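PDB 6PCO: MarR-family transcriptional regulator from Bordetella bronchiseptica, which regulates biofilm formation as BpsR, probably as a DNA-binding transcription factor, with its DNA binding controlled by 6-hydroxynicotinic acid. Local coordinates for residues Gln83-Cys88 / Lys103-Asp108; Ser97-Val102 / Ile107-Val112; Ser162-Leu167 / Ala174-Leu179. All coordinates share one frame; numbering follows the deposited sequence.

Interaction 1: Gln83-Cys88 / Lys103-Asp108; sequences QFVVLC and KATAID
V85 meets T105 and I107 through aliphatic groups alone; the one ring in the two segments, that of F84, is turned to the other side of its helix. C88 SG lies over one face of that ring, displaced toward its rim, 3.4 Å above the plane, while M152 and A156 of helix 143-164 also touch F84. The closest contacts are made by one methyl of V85. With CG1 anti to its backbone N (chi1 162°), V85 lays CG1 against T105 CG2 at 3.9 Å and against I107 CD1, the far end of an extended isoleucine chain, also at 3.9 Å. The V85 side chain runs obliquely to both partners. V86 is more peripheral, its CA lying 4.5 Å from T105 CG2. This pairs helix 81-93 with the end of helix 98-105, the first helix of the helix-turn-helix in a winged-helix domain of MarR type. The turn itself is organised by T105: OG1 accepts from I107 N (3.3 Å, N-H...O angle 160°) in an ST turn and donates to V101 O, so the hydroxyl is used twice while CG2 is left for V85. A106, phi 63°, is the first residue past helix 98-105 and lets the chain turn toward I107. H57 of the second subunit bonds T105 O, and R60 of that subunit packs on V85, which also touches the bound 1,4-butanediol.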
loop_
_atom_site.group_PDB
_atom_site.type_symbol
_atom_site.label_atom_id
_atom_site.label_comp_id
_atom_site.label_asym_id
_atom_site.label_seq_id
_atom_site.Cartn_x
_atom_site.Cartn_y
_atom_site.Cartn_z
ATOM N N GLN A 83 -10.482 6.402 2.358
ATOM C CA GLN A 83 -11.602 7.230 2.738
ATOM C C GLN A 83 -12.114 6.803 4.128
ATOM O O GLN A 83 -12.393 7.653 5.011
ATOM C CB GLN A 83 -12.716 7.105 1.700
ATOM C CG GLN A 83 -12.614 8.088 0.552
ATOM C CD GLN A 83 -13.562 7.724 -0.562
ATOM O OE1 GLN A 83 -14.770 7.580 -0.364
ATOM N NE2 GLN A 83 -13.005 7.556 -1.750
ATOM N N PHE A 84 -12.265 5.488 4.317
ATOM C CA PHE A 84 -12.888 4.966 5.526
ATOM C C PHE A 84 -12.012 5.339 6.732
ATOM O O PHE A 84 -12.473 5.905 7.722
ATOM C CB PHE A 84 -13.138 3.459 5.399
ATOM C CG PHE A 84 -13.573 2.808 6.683
ATOM C CD1 PHE A 84 -14.831 3.048 7.199
ATOM C CD2 PHE A 84 -12.707 2.009 7.405
ATOM C CE1 PHE A 84 -15.226 2.474 8.397
ATOM C CE2 PHE A 84 -13.104 1.438 8.599
ATOM C CZ PHE A 84 -14.365 1.676 9.093
ATOM N N VAL A 85 -10.724 5.033 6.617
ATOM C CA VAL A 85 -9.754 5.314 7.652
ATOM C C VAL A 85 -9.771 6.809 8.019
ATOM O O VAL A 85 -9.776 7.147 9.199
ATOM C CB VAL A 85 -8.361 4.835 7.205
ATOM C CG1 VAL A 85 -7.248 5.469 8.020
ATOM C CG2 VAL A 85 -8.289 3.320 7.289
ATOM N N VAL A 86 -9.745 7.702 7.025
ATOM C CA VAL A 86 -9.783 9.117 7.321
ATOM C C VAL A 86 -11.020 9.406 8.171
ATOM O O VAL A 86 -10.937 10.136 9.135
ATOM C CB VAL A 86 -9.785 9.994 6.062
ATOM C CG1 VAL A 86 -10.118 11.432 6.394
ATOM C CG2 VAL A 86 -8.468 9.928 5.324
ATOM N N LEU A 87 -12.158 8.813 7.801
ATOM C CA LEU A 87 -13.416 9.048 8.507
ATOM C C LEU A 87 -13.290 8.580 9.960
ATOM O O LEU A 87 -13.698 9.304 10.851
ATOM C CB LEU A 87 -14.569 8.349 7.776
ATOM C CG LEU A 87 -15.038 9.030 6.491
ATOM C CD1 LEU A 87 -15.841 8.067 5.652
ATOM C CD2 LEU A 87 -15.865 10.277 6.776
ATOM N N CYS A 88 -12.706 7.392 10.174
ATOM C CA CYS A 88 -12.444 6.850 11.520
ATOM C C CYS A 88 -11.536 7.801 12.302
ATOM O O CYS A 88 -11.758 8.043 13.483
ATOM C CB CYS A 88 -11.842 5.453 11.475
ATOM S SG CYS A 88 -13.054 4.208 10.968
ATOM N N LYS A 103 -0.968 12.641 10.354
ATOM C CA LYS A 103 -0.340 12.096 11.564
ATOM C C LYS A 103 -1.214 10.980 12.136
ATOM O O LYS A 103 -0.753 9.878 12.394
ATOM C CB LYS A 103 -0.104 13.190 12.613
ATOM N N ALA A 104 -2.496 11.275 12.326
ATOM C CA ALA A 104 -3.392 10.305 12.912
ATOM C C ALA A 104 -3.401 9.011 12.094
ATOM O O ALA A 104 -3.590 7.970 12.670
ATOM C CB ALA A 104 -4.773 10.883 13.019
ATOM N N THR A 105 -3.214 9.091 10.769
ATOM C CA THR A 105 -3.462 7.950 9.873
ATOM C C THR A 105 -2.174 7.386 9.252
ATOM O O THR A 105 -2.161 6.225 8.856
ATOM C CB THR A 105 -4.449 8.328 8.759
ATOM O OG1 THR A 105 -3.909 9.357 7.929
ATOM C CG2 THR A 105 -5.776 8.807 9.299
ATOM N N ALA A 106 -1.116 8.204 9.138
ATOM C CA ALA A 106 0.141 7.850 8.417
ATOM C C ALA A 106 -0.145 7.615 6.925
ATOM O O ALA A 106 0.616 6.920 6.227
ATOM C CB ALA A 106 0.808 6.640 9.042
ATOM N N ILE A 107 -1.240 8.201 6.434
ATOM C CA ILE A 107 -1.508 8.271 5.016
ATOM C C ILE A 107 -0.851 9.548 4.487
ATOM O O ILE A 107 -0.890 10.588 5.164
ATOM C CB ILE A 107 -3.020 8.252 4.750
ATOM C CG1 ILE A 107 -3.628 6.919 5.195
ATOM C CG2 ILE A 107 -3.315 8.578 3.292
ATOM C CD1 ILE A 107 -5.125 6.840 5.047
ATOM N N ASP A 108 -0.258 9.454 3.288
ATOM C CA ASP A 108 0.459 10.567 2.700
ATOM C C ASP A 108 -0.546 11.675 2.386
ATOM O O ASP A 108 -1.749 11.426 2.202
ATOM C CB ASP A 108 1.284 10.173 1.471
ATOM C CG ASP A 108 0.482 9.556 0.342
ATOM O OD1 ASP A 108 0.255 8.323 0.393
ATOM O OD2 ASP A 108 0.078 10.314 -0.571
#

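Interaction 2: Ser97-Val102 / Ile107-Val112; sequences SLVDVV and IDQATV
V112 holds CG1 anti to its backbone N (chi1 171°), which spreads its two methyls toward three residues of helix 98-105. CG1 takes L98 and V101: V112 CG1 is 3.4 Å from L98 CD1 and 3.9 Å from V101 CG1. The other branch serves V102, with V112 CG2 at 3.7 Å from V102 CG2. Q109 also starts anti to its N (chi1 -166°) and stays extended beyond CG, which carries the amide out to L98; the two side chains cross at about a right angle. Q109 CG comes to 3.6 Å of L98 CD2, and the amide oxygen reaches the same methyl and, more distantly, V99 CG1. Where the two backbones come nearest, at V102 and I107, V102 CG1 sits 3.3 Å from I107 O, beside the turn. These segments form the helix-turn-helix of the MarR fold, in which helix 109-121 would be the recognition helix, as in relatives. Each helix has its own N-cap. S97 and D100 form a capping box, in which D100 N donates to S97 OG and S97 N to D100 OD2. D108 OD2 takes T111 N at 3.1 Å, from above the carboxylate plane (N-H...O angle 163°). Helix 81-93 packs beside V101. No hydrogen bond joins the two segments, so the fit rests mainly on apolar packing, with V102 also lying against the I107 carbonyl, while the side chains of S97, D100 and D108 cap the helix starts.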
loop_
_atom_site.group_PDB
_atom_site.type_symbol
_atom_site.label_atom_id
_atom_site.label_comp_id
_atom_site.label_asym_id
_atom_site.label_seq_id
_atom_site.Cartn_x
_atom_site.Cartn_y
_atom_site.Cartn_z
ATOM N N SER A 97 -6.689 19.287 11.308
ATOM C CA SER A 97 -6.021 19.836 10.126
ATOM C C SER A 97 -5.601 18.676 9.206
ATOM O O SER A 97 -5.596 17.495 9.605
ATOM C CB SER A 97 -4.830 20.680 10.521
ATOM O OG SER A 97 -3.829 19.880 11.148
ATOM N N LEU A 98 -5.237 19.028 7.973
ATOM C CA LEU A 98 -4.728 18.090 6.991
ATOM C C LEU A 98 -3.576 17.289 7.611
ATOM O O LEU A 98 -3.599 16.060 7.556
ATOM C CB LEU A 98 -4.291 18.870 5.744
ATOM C CG LEU A 98 -3.589 18.080 4.639
ATOM C CD1 LEU A 98 -4.590 17.341 3.763
ATOM C CD2 LEU A 98 -2.739 19.009 3.787
ATOM N N VAL A 99 -2.595 17.966 8.228
ATOM C CA VAL A 99 -1.434 17.247 8.790
ATOM C C VAL A 99 -1.903 16.406 9.991
ATOM O O VAL A 99 -1.421 15.306 10.164
ATOM C CB VAL A 99 -0.237 18.160 9.144
ATOM C CG1 VAL A 99 0.134 19.081 7.985
ATOM C CG2 VAL A 99 -0.441 18.957 10.424
ATOM N N ASP A 100 -2.859 16.902 10.787
ATOM C CA ASP A 100 -3.449 16.106 11.871
ATOM C C ASP A 100 -3.899 14.745 11.333
ATOM O O ASP A 100 -3.647 13.689 11.966
ATOM C CB ASP A 100 -4.656 16.786 12.531
ATOM C CG ASP A 100 -4.319 17.936 13.465
ATOM O OD1 ASP A 100 -3.277 17.850 14.144
ATOM O OD2 ASP A 100 -5.108 18.911 13.506
ATOM N N VAL A 101 -4.564 14.768 10.168
ATOM C CA VAL A 101 -5.066 13.535 9.548
ATOM C C VAL A 101 -3.896 12.694 9.024
ATOM O O VAL A 101 -3.893 11.479 9.165
ATOM C CB VAL A 101 -6.094 13.809 8.441
ATOM C CG1 VAL A 101 -6.522 12.510 7.773
ATOM C CG2 VAL A 101 -7.310 14.553 8.976
ATOM N N VAL A 102 -2.892 13.345 8.442
ATOM C CA VAL A 102 -1.689 12.640 8.001
ATOM C C VAL A 102 -1.017 11.962 9.209
ATOM O O VAL A 102 -0.614 10.817 9.116
ATOM C CB VAL A 102 -0.731 13.569 7.227
ATOM C CG1 VAL A 102 0.596 12.889 6.936
ATOM C CG2 VAL A 102 -1.351 14.071 5.922
ATOM N N ILE A 107 -1.240 8.201 6.434
ATOM C CA ILE A 107 -1.508 8.271 5.016
ATOM C C ILE A 107 -0.851 9.548 4.487
ATOM O O ILE A 107 -0.890 10.588 5.164
ATOM C CB ILE A 107 -3.020 8.252 4.750
ATOM C CG1 ILE A 107 -3.628 6.919 5.195
ATOM C CG2 ILE A 107 -3.315 8.578 3.292
ATOM C CD1 ILE A 107 -5.125 6.840 5.047
ATOM N N ASP A 108 -0.258 9.454 3.288
ATOM C CA ASP A 108 0.459 10.567 2.700
ATOM C C ASP A 108 -0.546 11.675 2.386
ATOM O O ASP A 108 -1.749 11.426 2.202
ATOM C CB ASP A 108 1.284 10.173 1.471
ATOM C CG ASP A 108 0.482 9.556 0.342
ATOM O OD1 ASP A 108 0.255 8.323 0.393
ATOM O OD2 ASP A 108 0.078 10.314 -0.571
ATOM N N GLN A 109 0.005 12.886 2.319
ATOM C CA GLN A 109 -0.710 14.130 2.237
ATOM C C GLN A 109 -1.508 14.212 0.934
ATOM O O GLN A 109 -2.625 14.753 0.921
ATOM C CB GLN A 109 0.291 15.283 2.337
ATOM C CG GLN A 109 -0.350 16.640 2.596
ATOM C CD GLN A 109 0.652 17.582 3.221
ATOM O OE1 GLN A 109 0.393 18.219 4.239
ATOM N NE2 GLN A 109 1.834 17.641 2.628
ATOM N N ALA A 110 -0.927 13.695 -0.153
ATOM C CA ALA A 110 -1.596 13.708 -1.466
ATOM C C ALA A 110 -2.867 12.840 -1.400
ATOM O O ALA A 110 -3.957 13.274 -1.808
ATOM C CB ALA A 110 -0.647 13.264 -2.568
ATOM N N THR A 111 -2.731 11.619 -0.870
ATOM C CA THR A 111 -3.873 10.739 -0.669
ATOM C C THR A 111 -4.911 11.428 0.240
ATOM O O THR A 111 -6.127 11.362 -0.040
ATOM C CB THR A 111 -3.432 9.374 -0.121
ATOM O OG1 THR A 111 -2.383 8.840 -0.932
ATOM C CG2 THR A 111 -4.573 8.381 -0.035
ATOM N N VAL A 112 -4.455 12.100 1.311
ATOM C CA VAL A 112 -5.393 12.750 2.265
ATOM C C VAL A 112 -6.196 13.848 1.546
ATOM O O VAL A 112 -7.404 13.849 1.644
ATOM C CB VAL A 112 -4.704 13.285 3.538
ATOM C CG1 VAL A 112 -5.647 14.119 4.385
ATOM C CG2 VAL A 112 -4.128 12.167 4.388
#

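Interaction 3: Ser162-Leu167 / Ala174-Leu179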
loop_
_atom_site.group_PDB
_atom_site.type_symbol
_atom_site.label_atom_id
_atom_site.label_comp_id
_atom_site.label_asym_id
_atom_site.label_seq_id
_atom_site.Cartn_x
_atom_site.Cartn_y
_atom_site.Cartn_z
ATOM N N SER A 162 -11.534 -11.455 7.886
ATOM C CA SER A 162 -11.168 -12.041 6.582
ATOM C C SER A 162 -9.669 -11.874 6.325
ATOM O O SER A 162 -9.016 -12.820 5.907
ATOM C CB SER A 162 -11.953 -11.447 5.460
ATOM O OG SER A 162 -13.322 -11.784 5.581
ATOM N N THR A 163 -9.146 -10.673 6.598
ATOM C CA THR A 163 -7.768 -10.356 6.326
ATOM C C THR A 163 -6.843 -11.284 7.118
ATOM O O THR A 163 -5.838 -11.747 6.564
ATOM C CB THR A 163 -7.461 -8.885 6.625
ATOM O OG1 THR A 163 -8.276 -8.075 5.775
ATOM C CG2 THR A 163 -6.004 -8.549 6.397
ATOM N N PHE A 164 -7.167 -11.520 8.403
ATOM C CA PHE A 164 -6.388 -12.454 9.256
ATOM C C PHE A 164 -6.495 -13.862 8.670
ATOM O O PHE A 164 -5.592 -14.700 8.824
ATOM C CB PHE A 164 -6.869 -12.475 10.707
ATOM C CG PHE A 164 -6.344 -11.357 11.581
ATOM C CD1 PHE A 164 -4.983 -11.083 11.650
ATOM C CD2 PHE A 164 -7.214 -10.573 12.338
ATOM C CE1 PHE A 164 -4.505 -10.049 12.445
ATOM C CE2 PHE A 164 -6.735 -9.536 13.120
ATOM C CZ PHE A 164 -5.377 -9.282 13.181
ATOM N N GLY A 165 -7.618 -14.110 7.995
ATOM C CA GLY A 165 -7.814 -15.340 7.284
ATOM C C GLY A 165 -7.673 -16.511 8.229
ATOM O O GLY A 165 -8.439 -16.621 9.187
ATOM N N GLY A 166 -6.649 -17.333 7.984
ATOM C CA GLY A 166 -6.423 -18.574 8.720
ATOM C C GLY A 166 -5.277 -18.477 9.713
ATOM O O GLY A 166 -4.846 -19.476 10.213
ATOM N N LEU A 167 -4.776 -17.271 10.004
ATOM C CA LEU A 167 -3.830 -17.105 11.114
ATOM C C LEU A 167 -4.492 -17.505 12.454
ATOM O O LEU A 167 -5.624 -17.094 12.758
ATOM C CB LEU A 167 -3.361 -15.647 11.161
ATOM C CG LEU A 167 -2.523 -15.141 9.988
ATOM C CD1 LEU A 167 -1.817 -13.852 10.372
ATOM C CD2 LEU A 167 -1.501 -16.163 9.537
ATOM N N ALA A 174 0.979 -11.813 16.671
ATOM C CA ALA A 174 2.357 -11.657 16.273
ATOM C C ALA A 174 2.476 -10.659 15.112
ATOM O O ALA A 174 3.380 -9.832 15.110
ATOM C CB ALA A 174 2.950 -12.998 15.913
ATOM N N ILE A 175 1.564 -10.736 14.136
ATOM C CA ILE A 175 1.713 -9.936 12.908
ATOM C C ILE A 175 1.373 -8.468 13.182
ATOM O O ILE A 175 2.053 -7.562 12.669
ATOM C CB ILE A 175 0.904 -10.491 11.716
ATOM C CG1 ILE A 175 1.377 -9.835 10.419
ATOM C CG2 ILE A 175 -0.592 -10.329 11.918
ATOM C CD1 ILE A 175 0.699 -10.352 9.194
ATOM N N VAL A 176 0.326 -8.233 13.973
ATOM C CA VAL A 176 -0.030 -6.879 14.362
ATOM C C VAL A 176 1.158 -6.255 15.108
ATOM O O VAL A 176 1.459 -5.074 14.920
ATOM C CB VAL A 176 -1.344 -6.861 15.175
ATOM C CG1 VAL A 176 -1.565 -5.577 15.949
ATOM C CG2 VAL A 176 -2.547 -7.117 14.270
ATOM N N TYR A 177 1.846 -7.050 15.936
ATOM C CA TYR A 177 2.946 -6.515 16.746
ATOM C C TYR A 177 4.134 -6.200 15.828
ATOM O O TYR A 177 4.683 -5.099 15.874
ATOM C CB TYR A 177 3.323 -7.467 17.888
ATOM C CG TYR A 177 4.712 -7.257 18.440
ATOM C CD1 TYR A 177 4.983 -6.241 19.342
ATOM C CD2 TYR A 177 5.768 -8.054 18.039
ATOM C CE1 TYR A 177 6.257 -6.035 19.846
ATOM C CE2 TYR A 177 7.049 -7.869 18.533
ATOM C CZ TYR A 177 7.295 -6.856 19.446
ATOM O OH TYR A 177 8.556 -6.659 19.936
ATOM N N LEU A 178 4.522 -7.180 15.004
ATOM C CA LEU A 178 5.662 -7.047 14.099
ATOM C C LEU A 178 5.422 -5.913 13.087
ATOM O O LEU A 178 6.361 -5.170 12.765
ATOM C CB LEU A 178 5.908 -8.381 13.391
ATOM C CG LEU A 178 6.427 -9.519 14.273
ATOM C CD1 LEU A 178 6.262 -10.868 13.597
ATOM C CD2 LEU A 178 7.887 -9.307 14.630
ATOM N N LEU A 179 4.180 -5.757 12.604
ATOM C CA LEU A 179 3.892 -4.670 11.670
ATOM C C LEU A 179 4.102 -3.316 12.366
ATOM O O LEU A 179 4.724 -2.432 11.775
ATOM C CB LEU A 179 2.490 -4.813 11.068
ATOM C CG LEU A 179 2.360 -5.876 9.973
ATOM C CD1 LEU A 179 0.906 -6.184 9.658
ATOM C CD2 LEU A 179 3.073 -5.454 8.702
#
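F164 brings the edge of its ring, not a face, to helix 169-183, and this is the tighter part of the contact. F164 CZ lies 3.7 Å from V176 CG2 and F164 CE1 lies 4.0 Å from I175 CG2, both methyls being near the ring plane. The F164 side chain crosses V176 at about a right angle but slides past I175 in the opposite direction. With CG1 anti to the backbone N (chi1 -166°), the I175 CG2 branch falls between the N and the carbonyl carbon and meets both F164 and L167 CD1 (4.0 Å), so one methyl is shared by a ring edge and a leucine. The looser side is the turn between helices 143-164 and 169-183. There G165 and G166 make no contact with the other segment, and G166 is exposed; the type II' beta turn is closed by L167 N to F164 O at 2.9 Å. G165 leaves the helix with phi 57°, and the turn returns the buried L167 toward I175. R172 bonds L167 O. This helical hairpin belongs to the dimerisation region of the MarR fold: M182 of the second subunit packs on both L167 and I175, and V55 of that subunit on F164. No hydrogen bond joins the segments and methyls meet the ring at its edge, so the contact is apolar packing without directional bonds, continued across the subunit interface.

In the fold
Interactions 1 and 2 form one continuous unit: their centres are 7 Å apart, they share I107 and D108, and V86 CG1 of the first touches V101 CG1 of the second at 4.0 Å. Interaction 3 stands apart, its centre about 20 Å from that of interaction 1 and 26 Å from that of interaction 2, on the opposite side of the chain's centre from the latter. The 1,4-butanediol pocket, lined by H66, V85 and T160, lies between interaction 3 and the other two: the V85 side chain is about 4 Å from the ligand and that of F164 about 6 Å, while T163 OG1 bonds H66. All three contacts reach the second subunit.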